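Local coordinates for protein aminotransferase AspB (Helicobacter pylori 26695, PDB 3EZS) that probably works as a pyridoxal 5'-phosphate-dependent aminotransferase, moving amino groups between amino acids and keto acids, at residues K139-D142 and F143-S146; R286-Y289 and A290-K294; V316-G319 and E320-A323. All coordinates share one frame; numbering follows the deposited sequence.

Contact 1 (K139-D142 and F143-S146)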
ATOM      1  N   LYS A 139       0.280  17.691 -31.771  1.00 39.34           N
ATOM      2  CA  LYS A 139       1.172  17.686 -32.936  1.00 40.32           C
ATOM      3  C   LYS A 139       1.738  19.066 -33.303  1.00 40.49           C
ATOM      4  O   LYS A 139       2.783  19.147 -33.944  1.00 41.05           O
ATOM      5  CB  LYS A 139       0.443  17.103 -34.158  1.00 40.26           C
ATOM      6  CG  LYS A 139      -0.742  17.924 -34.641  1.00 39.72           C
ATOM      7  CD  LYS A 139      -1.538  17.182 -35.682  1.00 40.96           C
ATOM      8  CE  LYS A 139      -2.729  17.991 -36.161  1.00 43.88           C
ATOM      9  NZ  LYS A 139      -3.415  17.292 -37.292  1.00 52.54           N
ATOM     10  N   GLU A 140       1.041  20.129 -32.903  1.00 39.96           N
ATOM     11  CA  GLU A 140       1.433  21.505 -33.214  1.00 40.64           C
ATOM     12  C   GLU A 140       2.855  21.864 -32.755  1.00 39.13           C
ATOM     13  O   GLU A 140       3.474  22.717 -33.352  1.00 35.49           O
ATOM     14  CB  GLU A 140       0.402  22.520 -32.679  1.00 41.29           C
ATOM     15  CG  GLU A 140      -0.907  22.575 -33.483  1.00 46.38           C
ATOM     16  CD  GLU A 140      -1.842  21.367 -33.292  1.00 53.03           C
ATOM     17  OE1 GLU A 140      -1.805  20.730 -32.216  1.00 51.57           O
ATOM     18  OE2 GLU A 140      -2.638  21.074 -34.216  1.00 57.12           O
ATOM     19  N   ASN A 141       3.369  21.235 -31.697  1.00 38.66           N
ATOM     20  CA  ASN A 141       4.757  21.468 -31.321  1.00 40.54           C
ATOM     21  C   ASN A 141       5.507  20.155 -31.071  1.00 39.16           C
ATOM     22  O   ASN A 141       6.398  20.104 -30.219  1.00 37.98           O
ATOM     23  CB  ASN A 141       4.862  22.419 -30.118  1.00 39.68           C
ATOM     24  CG  ASN A 141       4.407  21.784 -28.823  1.00 43.11           C
ATOM     25  OD1 ASN A 141       3.778  20.711 -28.814  1.00 38.61           O
ATOM     26  ND2 ASN A 141       4.753  22.433 -27.706  1.00 32.67           N
ATOM     27  N   ASP A 142       5.144  19.121 -31.831  1.00 39.06           N
ATOM     28  CA  ASP A 142       5.738  17.801 -31.714  0.50 39.23           C
ATOM     29  C   ASP A 142       5.631  17.278 -30.287  1.00 40.24           C
ATOM     30  O   ASP A 142       6.620  16.877 -29.672  1.00 40.64           O
ATOM     31  CB  ASP A 142       7.184  17.802 -32.244  0.50 38.55           C
ATOM     32  CG  ASP A 142       7.252  18.116 -33.727  0.50 36.70           C
ATOM     33  OD1 ASP A 142       6.245  17.890 -34.427  0.50 38.07           O
ATOM     34  OD2 ASP A 142       8.302  18.590 -34.200  0.50 38.84           O
ATOM     35  N   PHE A 143       4.390  17.294 -29.785  1.00 39.15           N
ATOM     36  CA  PHE A 143       4.015  16.801 -28.452  1.00 39.63           C
ATOM     37  C   PHE A 143       4.990  17.201 -27.339  1.00 40.12           C
ATOM     38  O   PHE A 143       5.442  16.368 -26.555  1.00 40.57           O
ATOM     39  CB  PHE A 143       3.801  15.276 -28.510  1.00 40.70           C
ATOM     40  CG  PHE A 143       2.856  14.845 -29.614  1.00 43.01           C
ATOM     41  CD1 PHE A 143       1.495  14.760 -29.391  1.00 43.89           C
ATOM     42  CD2 PHE A 143       3.332  14.586 -30.891  1.00 42.43           C
ATOM     43  CE1 PHE A 143       0.624  14.406 -30.414  1.00 41.09           C
ATOM     44  CE2 PHE A 143       2.466  14.229 -31.918  1.00 41.32           C
ATOM     45  CZ  PHE A 143       1.106  14.140 -31.676  1.00 32.54           C
ATOM     46  N   THR A 144       5.276  18.500 -27.263  1.00 39.42           N
ATOM     47  CA  THR A 144       6.197  19.033 -26.277  1.00 38.60           C
ATOM     48  C   THR A 144       5.459  19.811 -25.163  1.00 39.73           C
ATOM     49  O   THR A 144       4.730  20.764 -25.436  1.00 37.73           O
ATOM     50  CB  THR A 144       7.196  19.951 -26.939  1.00 39.07           C
ATOM     51  OG1 THR A 144       7.778  19.276 -28.056  1.00 38.97           O
ATOM     52  CG2 THR A 144       8.294  20.392 -25.944  1.00 32.99           C
ATOM     53  N   PRO A 145       5.671  19.417 -23.901  1.00 40.75           N
ATOM     54  CA  PRO A 145       5.026  20.144 -22.836  1.00 40.88           C
ATOM     55  C   PRO A 145       5.795  21.411 -22.474  1.00 40.67           C
ATOM     56  O   PRO A 145       7.033  21.411 -22.530  1.00 41.32           O
ATOM     57  CB  PRO A 145       5.092  19.171 -21.663  1.00 40.18           C
ATOM     58  CG  PRO A 145       6.352  18.441 -21.873  1.00 42.84           C
ATOM     59  CD  PRO A 145       6.532  18.333 -23.382  1.00 42.00           C
ATOM     60  N   SER A 146       5.073  22.474 -22.118  1.00 38.72           N
ATOM     61  CA  SER A 146       5.725  23.684 -21.606  1.00 40.66           C
ATOM     62  C   SER A 146       4.828  24.463 -20.647  1.00 39.14           C
ATOM     63  O   SER A 146       3.641  24.211 -20.539  1.00 39.23           O
ATOM     64  CB  SER A 146       6.206  24.595 -22.730  1.00 41.89           C
ATOM     65  OG  SER A 146       5.130  25.119 -23.465  1.00 43.42           O
TER

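Contact 2 (R286-Y289 and A290-K294)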
ATOM      1  N   ARG A 286      11.941  -6.573 -24.315  1.00 42.09           N
ATOM      2  CA  ARG A 286      12.162  -5.308 -25.033  1.00 41.88           C
ATOM      3  C   ARG A 286      12.231  -5.547 -26.534  1.00 41.01           C
ATOM      4  O   ARG A 286      11.712  -4.765 -27.320  1.00 40.18           O
ATOM      5  CB  ARG A 286      13.458  -4.632 -24.599  1.00 41.74           C
ATOM      6  CG  ARG A 286      13.589  -3.197 -25.153  1.00 42.63           C
ATOM      7  CD  ARG A 286      14.984  -2.608 -25.010  1.00 45.39           C
ATOM      8  NE  ARG A 286      15.982  -3.333 -25.811  1.00 49.92           N
ATOM      9  CZ  ARG A 286      16.109  -3.263 -27.146  1.00 54.19           C
ATOM     10  NH1 ARG A 286      15.303  -2.518 -27.889  1.00 52.49           N
ATOM     11  NH2 ARG A 286      17.047  -3.975 -27.765  1.00 51.32           N
ATOM     12  N   ASN A 287      12.901  -6.617 -26.924  1.00 40.42           N
ATOM     13  CA  ASN A 287      13.016  -6.927 -28.324  0.50 41.00           C
ATOM     14  C   ASN A 287      11.654  -7.144 -28.991  1.00 40.15           C
ATOM     15  O   ASN A 287      11.475  -6.753 -30.121  1.00 39.99           O
ATOM     16  CB  ASN A 287      13.883  -8.149 -28.536  0.50 40.96           C
ATOM     17  CG  ASN A 287      14.184  -8.356 -29.974  0.50 42.28           C
ATOM     18  OD1 ASN A 287      13.683  -9.294 -30.583  0.50 42.46           O
ATOM     19  ND2 ASN A 287      14.929  -7.419 -30.564  0.50 34.49           N
ATOM     20  N   ILE A 288      10.710  -7.748 -28.273  1.00 40.12           N
ATOM     21  CA  ILE A 288       9.366  -7.962 -28.802  1.00 40.23           C
ATOM     22  C   ILE A 288       8.682  -6.609 -28.989  1.00 39.35           C
ATOM     23  O   ILE A 288       8.105  -6.345 -30.038  1.00 36.34           O
ATOM     24  CB  ILE A 288       8.491  -8.851 -27.888  1.00 40.35           C
ATOM     25  CG1 ILE A 288       9.039 -10.276 -27.797  1.00 42.21           C
ATOM     26  CG2 ILE A 288       7.058  -8.946 -28.421  1.00 40.26           C
ATOM     27  CD1 ILE A 288       8.314 -11.104 -26.713  1.00 41.88           C
ATOM     28  N   TYR A 289       8.762  -5.748 -27.983  1.00 39.77           N
ATOM     29  CA  TYR A 289       8.168  -4.420 -28.103  1.00 41.51           C
ATOM     30  C   TYR A 289       8.885  -3.579 -29.165  1.00 41.36           C
ATOM     31  O   TYR A 289       8.250  -2.765 -29.821  1.00 41.28           O
ATOM     32  CB  TYR A 289       8.156  -3.673 -26.772  1.00 42.51           C
ATOM     33  CG  TYR A 289       7.395  -4.369 -25.658  1.00 43.17           C
ATOM     34  CD1 TYR A 289       6.074  -4.750 -25.822  1.00 44.28           C
ATOM     35  CD2 TYR A 289       8.000  -4.612 -24.429  1.00 49.08           C
ATOM     36  CE1 TYR A 289       5.371  -5.389 -24.792  1.00 47.96           C
ATOM     37  CE2 TYR A 289       7.316  -5.242 -23.397  1.00 50.25           C
ATOM     38  CZ  TYR A 289       6.006  -5.626 -23.584  1.00 45.40           C
ATOM     39  OH  TYR A 289       5.344  -6.234 -22.558  1.00 43.88           O
ATOM     40  N   ALA A 290      10.195  -3.786 -29.329  1.00 40.69           N
ATOM     41  CA  ALA A 290      10.979  -3.100 -30.357  1.00 40.01           C
ATOM     42  C   ALA A 290      10.429  -3.456 -31.716  1.00 40.19           C
ATOM     43  O   ALA A 290      10.166  -2.566 -32.526  1.00 41.05           O
ATOM     44  CB  ALA A 290      12.447  -3.499 -30.281  1.00 38.10           C
ATOM     45  N   ASN A 291      10.250  -4.757 -31.947  1.00 39.85           N
ATOM     46  CA  ASN A 291       9.689  -5.265 -33.210  1.00 40.22           C
ATOM     47  C   ASN A 291       8.232  -4.901 -33.446  1.00 39.87           C
ATOM     48  O   ASN A 291       7.813  -4.779 -34.605  1.00 40.39           O
ATOM     49  CB  ASN A 291       9.890  -6.772 -33.330  1.00 40.49           C
ATOM     50  CG  ASN A 291      11.357  -7.156 -33.518  1.00 44.52           C
ATOM     51  OD1 ASN A 291      12.130  -6.404 -34.112  1.00 43.52           O
ATOM     52  ND2 ASN A 291      11.730  -8.348 -33.055  1.00 39.75           N
ATOM     53  N   ASN A 292       7.458  -4.730 -32.373  1.00 38.81           N
ATOM     54  CA  ASN A 292       6.061  -4.282 -32.508  1.00 38.13           C
ATOM     55  C   ASN A 292       6.008  -2.863 -33.072  1.00 37.91           C
ATOM     56  O   ASN A 292       5.268  -2.607 -34.022  1.00 35.29           O
ATOM     57  CB  ASN A 292       5.296  -4.365 -31.173  1.00 37.23           C
ATOM     58  CG  ASN A 292       5.105  -5.789 -30.693  1.00 38.95           C
ATOM     59  OD1 ASN A 292       5.380  -6.734 -31.431  1.00 42.47           O
ATOM     60  ND2 ASN A 292       4.618  -5.954 -29.462  1.00 37.92           N
ATOM     61  N   LEU A 293       6.812  -1.956 -32.505  1.00 35.95           N
ATOM     62  CA  LEU A 293       6.875  -0.567 -32.983  1.00 37.01           C
ATOM     63  C   LEU A 293       7.353  -0.484 -34.436  1.00 37.55           C
ATOM     64  O   LEU A 293       6.826   0.312 -35.211  1.00 38.16           O
ATOM     65  CB  LEU A 293       7.816   0.291 -32.114  1.00 37.17           C
ATOM     66  CG  LEU A 293       7.494   0.587 -30.656  1.00 41.22           C
ATOM     67  CD1 LEU A 293       8.620   1.429 -30.008  1.00 43.61           C
ATOM     68  CD2 LEU A 293       6.141   1.298 -30.527  1.00 34.86           C
ATOM     69  N   LYS A 294       8.357  -1.292 -34.793  1.00 37.45           N
ATOM     70  CA  LYS A 294       8.857  -1.344 -36.171  1.00 40.39           C
ATOM     71  C   LYS A 294       7.788  -1.780 -37.142  1.00 38.07           C
ATOM     72  O   LYS A 294       7.653  -1.201 -38.223  1.00 40.16           O
ATOM     73  CB  LYS A 294      10.044  -2.317 -36.305  1.00 40.66           C
ATOM     74  CG  LYS A 294      11.305  -1.849 -35.613  1.00 44.61           C
ATOM     75  CD  LYS A 294      12.479  -2.819 -35.820  1.00 47.41           C
ATOM     76  CE  LYS A 294      13.698  -2.371 -35.019  1.00 50.20           C
ATOM     77  NZ  LYS A 294      14.101  -0.976 -35.313  1.00 47.35           N
TER

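Contact 3 (V316-G319 and E320-A323)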
ATOM      1  N   VAL A 316      -6.873   9.709 -36.192  1.00 40.85           N
ATOM      2  CA  VAL A 316      -8.108   9.254 -36.859  1.00 41.79           C
ATOM      3  C   VAL A 316      -8.998  10.492 -36.906  1.00 44.98           C
ATOM      4  O   VAL A 316      -8.667  11.518 -36.305  1.00 45.02           O
ATOM      5  CB  VAL A 316      -8.766   8.075 -36.101  1.00 41.42           C
ATOM      6  CG1 VAL A 316      -7.863   6.857 -36.154  1.00 35.00           C
ATOM      7  CG2 VAL A 316      -9.048   8.450 -34.648  1.00 39.79           C
ATOM      8  N   GLN A 317     -10.103  10.458 -37.623  1.00 48.10           N
ATOM      9  CA  GLN A 317     -10.935  11.671 -37.656  1.00 50.95           C
ATOM     10  C   GLN A 317     -11.484  11.936 -36.239  1.00 51.61           C
ATOM     11  O   GLN A 317     -11.241  13.001 -35.654  1.00 54.91           O
ATOM     12  CB  GLN A 317     -12.029  11.562 -38.716  1.00 52.26           C
ATOM     13  CG  GLN A 317     -11.475  11.524 -40.155  1.00 55.17           C
ATOM     14  N   ASN A 318     -12.173  10.946 -35.682  1.00 48.54           N
ATOM     15  CA  ASN A 318     -12.714  11.023 -34.333  1.00 45.13           C
ATOM     16  C   ASN A 318     -12.406   9.692 -33.651  1.00 42.23           C
ATOM     17  O   ASN A 318     -12.818   8.632 -34.138  1.00 41.65           O
ATOM     18  CB  ASN A 318     -14.230  11.262 -34.397  1.00 44.29           C
ATOM     19  CG  ASN A 318     -14.868  11.370 -33.024  1.00 44.11           C
ATOM     20  OD1 ASN A 318     -15.535  10.449 -32.573  1.00 47.15           O
ATOM     21  ND2 ASN A 318     -14.631  12.480 -32.335  1.00 46.24           N
ATOM     22  N   GLY A 319     -11.686   9.737 -32.537  1.00 40.77           N
ATOM     23  CA  GLY A 319     -11.307   8.517 -31.810  1.00 39.80           C
ATOM     24  C   GLY A 319     -12.466   7.632 -31.367  1.00 41.11           C
ATOM     25  O   GLY A 319     -12.417   6.391 -31.521  1.00 38.81           O
ATOM     26  N   GLU A 320     -13.504   8.260 -30.810  1.00 40.36           N
ATOM     27  CA  GLU A 320     -14.677   7.528 -30.330  1.00 40.53           C
ATOM     28  C   GLU A 320     -15.376   6.791 -31.460  1.00 40.24           C
ATOM     29  O   GLU A 320     -15.640   5.593 -31.366  1.00 39.96           O
ATOM     30  CB  GLU A 320     -15.662   8.465 -29.619  1.00 40.99           C
ATOM     31  CG  GLU A 320     -15.263   8.878 -28.185  1.00 38.71           C
ATOM     32  CD  GLU A 320     -16.441   9.530 -27.451  1.00 43.75           C
ATOM     33  OE1 GLU A 320     -16.883  10.628 -27.873  1.00 44.22           O
ATOM     34  OE2 GLU A 320     -16.933   8.932 -26.459  1.00 43.30           O
ATOM     35  N   ASN A 321     -15.665   7.513 -32.534  1.00 39.33           N
ATOM     36  CA  ASN A 321     -16.283   6.925 -33.702  1.00 39.95           C
ATOM     37  C   ASN A 321     -15.450   5.836 -34.370  1.00 39.54           C
ATOM     38  O   ASN A 321     -16.011   4.836 -34.844  1.00 38.75           O
ATOM     39  CB  ASN A 321     -16.620   8.015 -34.721  1.00 41.67           C
ATOM     40  CG  ASN A 321     -17.763   8.906 -34.257  1.00 45.37           C
ATOM     41  OD1 ASN A 321     -18.416   8.632 -33.241  1.00 50.53           O
ATOM     42  ND2 ASN A 321     -18.019   9.964 -35.006  1.00 46.62           N
ATOM     43  N   PHE A 322     -14.135   6.034 -34.422  1.00 37.04           N
ATOM     44  CA  PHE A 322     -13.230   5.057 -35.020  1.00 38.45           C
ATOM     45  C   PHE A 322     -13.227   3.783 -34.177  1.00 37.72           C
ATOM     46  O   PHE A 322     -13.227   2.686 -34.712  1.00 34.45           O
ATOM     47  CB  PHE A 322     -11.812   5.641 -35.128  1.00 37.69           C
ATOM     48  CG  PHE A 322     -10.835   4.773 -35.883  1.00 37.01           C
ATOM     49  CD1 PHE A 322     -10.744   4.846 -37.258  1.00 36.77           C
ATOM     50  CD2 PHE A 322      -9.983   3.912 -35.213  1.00 38.70           C
ATOM     51  CE1 PHE A 322      -9.839   4.050 -37.958  1.00 37.41           C
ATOM     52  CE2 PHE A 322      -9.068   3.135 -35.898  1.00 40.33           C
ATOM     53  CZ  PHE A 322      -9.007   3.193 -37.285  1.00 39.99           C
ATOM     54  N   ALA A 323     -13.225   3.943 -32.857  1.00 37.65           N
ATOM     55  CA  ALA A 323     -13.240   2.792 -31.945  1.00 38.27           C
ATOM     56  C   ALA A 323     -14.497   1.959 -32.152  1.00 39.46           C
ATOM     57  O   ALA A 323     -14.402   0.744 -32.185  1.00 40.45           O
ATOM     58  CB  ALA A 323     -13.128   3.225 -30.470  1.00 34.63           C
TER
HETATM   59  O   HOH W   1     -15.188  12.386 -29.539  1.00 36.67           O

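Contact 1 (K139-D142 and F143-S146)
Asn-141 and Thr-144 are joined by three hydrogen bonds, two through the side-chain amide of Asn-141 and one through its backbone carbonyl. The amide grips the backbone of Thr-144 with both ends: Thr-144 N donates to Asn-141 OD1 at 3.1 Å, while Asn-141 ND2 donates to Thr-144 O at 2.8 Å. The first of these bonds is straight at its hydrogen, 165°, yet the donor stands above the carbonyl plane of the amide, 54° out of it, and misses the lone pairs. The second lies closer to the amide plane. With both ends engaged, the rotation of the amide is fixed. Its CG sits between the backbone N and the carbonyl carbon (chi1 71°), which brings OD1 and ND2 beside the N and O of Thr-144. The third bond runs from Thr-144 OG1 to Asn-141 O, 2.7 Å; OG1 lies beside its own backbone N, which leaves it facing back to that carbonyl. The result is a turn closed by side-chain-to-backbone bonds, an asparagine amide pairing with the N and O of the residue three further on.

Phe-143 packs against the start of the same turn. One face of its ring receives Lys-139 N, 3.5 Å above the plane and offset toward the rim, and Lys-139 CB comes within 3.9 Å of Phe-143 CZ. A short 3-10 turn at Lys-139 and Glu-140, with Asp-142 N bonded to Lys-139 O, and then left-handed backbone angles at Asp-142 and Phe-143 carry the chain round. Arg-169 adds two bonds, NE to Asp-142 O and NH2 to Thr-144 OG1.

The turn lies at the surface in the loop between strand 131-136, an outermost strand of the mixed sheet, and helix 149-154, while the buried ring of Phe-143 reaches Thr-167, Tyr-306 and Tyr-349 of strand 349-353.

Contact 2 (R286-Y289 and A290-K294)
Ala-290 fits closely over the turn before it, with its CB 3.3 Å from Arg-286 O, the same oxygen that accepts from Ala-290 N at 2.7 Å. This is regular alpha-helical i to i+4 pairing, repeated by Asn-291, Asn-292 and Leu-293 on the carbonyls of Asn-287, Ile-288 and Tyr-289. Arg-286 NH1 lies 3.9 Å from Ala-290 CB, the guanidinium being bound to Tyr-200 O and Glu-283.

The side facing the protein is well filled. Tyr-289 and Asn-292 run side by side in the same direction, ring and amide planes 80° apart, and Tyr-289 CD1 lies 4.1 Å from Asn-292 ND2. Ile-288 CG2 flanks the same amide at 4.0 Å from ND2. These neighbours supply packing, whereas the polar needs of Asn-292 are met from the chain beyond: OD1 bonds to Thr-358 OG1, and ND2 donates to the carbonyls of Leu-354 and Tyr-356. With CG beside its backbone N (chi1 -67°), the amide leaves the helix toward those partners.

The more open side is looser. Asn-287 and Asn-291 are partly exposed, and their amides stand 81° apart; their relation is doubtful because Asn-287 has a second conformer.

All of this belongs to helix 280-299, with Ile-288, Asn-291 and Asn-292 packed on helix 358-372 and Tyr-289 meeting the ring of Phe-310, just before strand 311-315.

Contact 3 (V316-G319 and E320-A323)
The backbone leaves an extended Val-316, turns at Gln-317 and coils into a helix from Gly-319, where Phe-322 N bonds to Asn-318 O and Ala-323 N to Gly-319 O, each at 2.9 Å. Asn-318 is the N-cap: its OD1 accepts from Asn-321 N at 2.9 Å, nearly straight at 165°. CG anti to the backbone N (chi1 -179°) turns the amide toward this first helical turn. The bond satisfies Asn-321 N, which has no earlier helical carbonyl to pair with. Asn-318 OD1 also lies 3.2 Å from Asn-321 CG.

At the other end of the capping amide, ND2 donates to a water that in turn donates to Glu-320 OE1; the other carboxylate oxygen, OE2, bonds to Tyr-339 OH. The Phe-322 ring turns toward Val-316, its CG anti to the backbone N, and also touches Ile-368 and Tyr-371 of helix 358-372. Val-316 CG1 makes a CH-pi contact over one face of that ring, standing 3.5 Å from the centroid of the Phe-322 ring and 8° off its normal.

The contacts come along the chain in the order 1, 2, 3 and do not touch. Centres of contacts 1 and 2 are about 25 Å apart, as are those of contacts 2 and 3; contacts 1 and 3 are about 21 Å apart, with nearest atoms about 8 Å. Contact 1 follows an edge strand of the seven-stranded mixed sheet, probably the core of the large domain in a fold consistent with type I PLP enzymes. Contact 2 lies in helix 280-299. Contact 3 lies where strand 311-315 of the three-stranded sheet passes into helix 319-330. Strand 349-353 of that small sheet meets contact 1, and helix 358-372 touches both contacts 2 and 3, tying separate parts of the chain together.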